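Local coordinates for protein probable alginate O-acetylase AlgJ (Pseudomonas putida, PDB 4O8V) that probably adds acetyl groups to mannuronate residues of alginate in the periplasm, working with partner proteins at the inner membrane, at residues L117-H122 / D165-L170. Numbering follows the deposited sequence.
Sequences LRTDTH and DLTNFL
Asp165 lays its carboxylate against that of Asp120, the two planes stacked 8° apart, and grips Thr121, the residue after Asp120, with both of its oxygens. Its OD1 accepts the backbone N of Thr121 at 2.7 Å, and its OD2 accepts the hydroxyl OG1 of Thr121 at 2.8 Å, each through a syn lone pair; a short, two-pronged acid suits this N-H and hydroxyl pair. In return, the backbone N of Asp165 donates to Asp120 OD2 (2.8 Å), arriving from above the carboxylate plane.

The other oxygen of Asp120 serves the histidine. A chi1 of -173° sets the carboxylate beside its own carbonyl carbon, where OD1 meets the ring nitrogen ND1 of His122 on its syn lone pair (2.7 Å) and the backbone N of His122 on its anti lone pair, closing an Asx turn. His122 NE2 bonds Ser218 OG.

Van der Waals packing flanks these bonds: branched Leu166 meets the Thr121 methyl CG2 and the Asp120 backbone, and Thr119 CB touches Thr167 CG2 (3.9 Å).

With an alanine at Asp120, ND1 and N of His122 and the amide of Asp165 would probably all lose their acceptor. Asp120, His122 and Ser218 are consistent with the Ser-His-Asp triad of SGNH hydrolases; by bonding Asp120 directly and fixing Thr121, Asp165 probably acts as a second-shell residue positioning the triad acid.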
loop_
_atom_site.group_PDB
_atom_site.type_symbol
_atom_site.label_atom_id
_atom_site.label_comp_id
_atom_site.label_asym_id
_atom_site.label_seq_id
_atom_site.Cartn_x
_atom_site.Cartn_y
_atom_site.Cartn_z
ATOM N N LEU A 117 -9.101 -9.607 2.322
ATOM C CA LEU A 117 -10.250 -9.953 3.169
ATOM C C LEU A 117 -11.552 -9.765 2.393
ATOM O O LEU A 117 -11.630 -8.902 1.528
ATOM C CB LEU A 117 -10.268 -9.081 4.432
ATOM C CG LEU A 117 -9.120 -9.301 5.427
ATOM C CD1 LEU A 117 -8.971 -8.086 6.302
ATOM C CD2 LEU A 117 -9.396 -10.481 6.280
ATOM N N ARG A 118 -12.566 -10.565 2.702
ATOM C CA ARG A 118 -13.879 -10.436 2.039
ATOM C C ARG A 118 -14.633 -9.123 2.379
ATOM O O ARG A 118 -15.249 -8.512 1.495
ATOM C CB ARG A 118 -14.743 -11.666 2.384
ATOM C CG ARG A 118 -16.182 -11.638 1.833
ATOM C CD ARG A 118 -16.899 -12.987 2.059
ATOM N NE ARG A 118 -16.664 -13.516 3.394
ATOM C CZ ARG A 118 -17.283 -13.096 4.491
ATOM N NH1 ARG A 118 -18.207 -12.148 4.417
ATOM N NH2 ARG A 118 -16.982 -13.638 5.667
ATOM N N THR A 119 -14.573 -8.678 3.636
ATOM C CA THR A 119 -15.376 -7.543 4.082
ATOM C C THR A 119 -14.563 -6.303 4.445
ATOM O O THR A 119 -15.072 -5.371 5.060
ATOM C CB THR A 119 -16.224 -7.917 5.292
ATOM O OG1 THR A 119 -15.378 -8.104 6.434
ATOM C CG2 THR A 119 -17.012 -9.214 5.011
ATOM N N ASP A 120 -13.298 -6.296 4.050
ATOM C CA ASP A 120 -12.362 -5.246 4.472
ATOM C C ASP A 120 -11.570 -4.785 3.246
ATOM O O ASP A 120 -11.443 -5.537 2.282
ATOM C CB ASP A 120 -11.455 -5.810 5.574
ATOM C CG ASP A 120 -10.543 -4.758 6.233
ATOM O OD1 ASP A 120 -9.490 -4.423 5.644
ATOM O OD2 ASP A 120 -10.878 -4.308 7.362
ATOM N N THR A 121 -11.057 -3.560 3.255
ATOM C CA THR A 121 -10.284 -3.066 2.118
ATOM C C THR A 121 -8.919 -3.740 1.989
ATOM O O THR A 121 -8.314 -3.718 0.917
ATOM C CB THR A 121 -10.031 -1.537 2.209
ATOM O OG1 THR A 121 -9.262 -1.267 3.383
ATOM C CG2 THR A 121 -11.348 -0.780 2.253
ATOM N N HIS A 122 -8.416 -4.322 3.073
ATOM C CA HIS A 122 -6.988 -4.647 3.123
ATOM C C HIS A 122 -6.609 -6.046 2.655
ATOM O O HIS A 122 -7.419 -6.969 2.654
ATOM C CB HIS A 122 -6.464 -4.452 4.547
ATOM C CG HIS A 122 -6.525 -3.024 5.000
ATOM N ND1 HIS A 122 -7.500 -2.550 5.852
ATOM C CD2 HIS A 122 -5.746 -1.962 4.680
ATOM C CE1 HIS A 122 -7.302 -1.255 6.056
ATOM N NE2 HIS A 122 -6.253 -0.871 5.346
ATOM N N ASP A 165 -13.404 -3.271 7.821
ATOM C CA ASP A 165 -13.564 -1.829 7.916
ATOM C C ASP A 165 -14.740 -1.349 7.055
ATOM O O ASP A 165 -15.388 -0.377 7.389
ATOM C CB ASP A 165 -12.240 -1.092 7.557
ATOM C CG ASP A 165 -11.694 -1.399 6.151
ATOM O OD1 ASP A 165 -12.181 -2.291 5.415
ATOM O OD2 ASP A 165 -10.690 -0.735 5.774
ATOM N N LEU A 166 -15.046 -2.080 5.989
ATOM C CA LEU A 166 -16.155 -1.712 5.111
ATOM C C LEU A 166 -17.548 -1.926 5.714
ATOM O O LEU A 166 -18.513 -1.271 5.309
ATOM C CB LEU A 166 -16.043 -2.481 3.798
ATOM C CG LEU A 166 -14.865 -2.003 2.958
ATOM C CD1 LEU A 166 -14.557 -3.022 1.856
ATOM C CD2 LEU A 166 -15.131 -0.590 2.386
ATOM N N THR A 167 -17.664 -2.831 6.678
ATOM C CA THR A 167 -18.975 -3.107 7.254
ATOM C C THR A 167 -19.530 -1.875 7.958
ATOM O O THR A 167 -20.736 -1.720 8.077
ATOM C CB THR A 167 -18.924 -4.259 8.242
ATOM O OG1 THR A 167 -18.274 -3.808 9.432
ATOM C CG2 THR A 167 -18.134 -5.403 7.653
ATOM N N ASN A 168 -18.647 -0.981 8.396
ATOM C CA ASN A 168 -19.088 0.216 9.107
ATOM C C ASN A 168 -19.661 1.287 8.185
ATOM O O ASN A 168 -20.302 2.238 8.645
ATOM C CB ASN A 168 -17.931 0.783 9.925
ATOM C CG ASN A 168 -17.530 -0.139 11.058
ATOM O OD1 ASN A 168 -18.114 -0.099 12.151
ATOM N ND2 ASN A 168 -16.552 -1.007 10.792
ATOM N N PHE A 169 -19.433 1.135 6.885
ATOM C CA PHE A 169 -20.018 2.040 5.907
ATOM C C PHE A 169 -21.362 1.553 5.421
ATOM O O PHE A 169 -22.085 2.274 4.734
ATOM C CB PHE A 169 -19.074 2.224 4.726
ATOM C CG PHE A 169 -17.855 3.003 5.067
ATOM C CD1 PHE A 169 -17.885 4.393 5.057
ATOM C CD2 PHE A 169 -16.689 2.358 5.433
ATOM C CE1 PHE A 169 -16.755 5.125 5.385
ATOM C CE2 PHE A 169 -15.553 3.081 5.764
ATOM C CZ PHE A 169 -15.587 4.465 5.739
ATOM N N LEU A 170 -21.714 0.329 5.786
ATOM C CA LEU A 170 -23.034 -0.175 5.447
ATOM C C LEU A 170 -24.100 0.531 6.270
ATOM O O LEU A 170 -23.891 0.811 7.451
ATOM C CB LEU A 170 -23.125 -1.681 5.680
ATOM C CG LEU A 170 -22.371 -2.610 4.734
ATOM C CD1 LEU A 170 -22.342 -3.996 5.345
ATOM C CD2 LEU A 170 -23.038 -2.626 3.361
#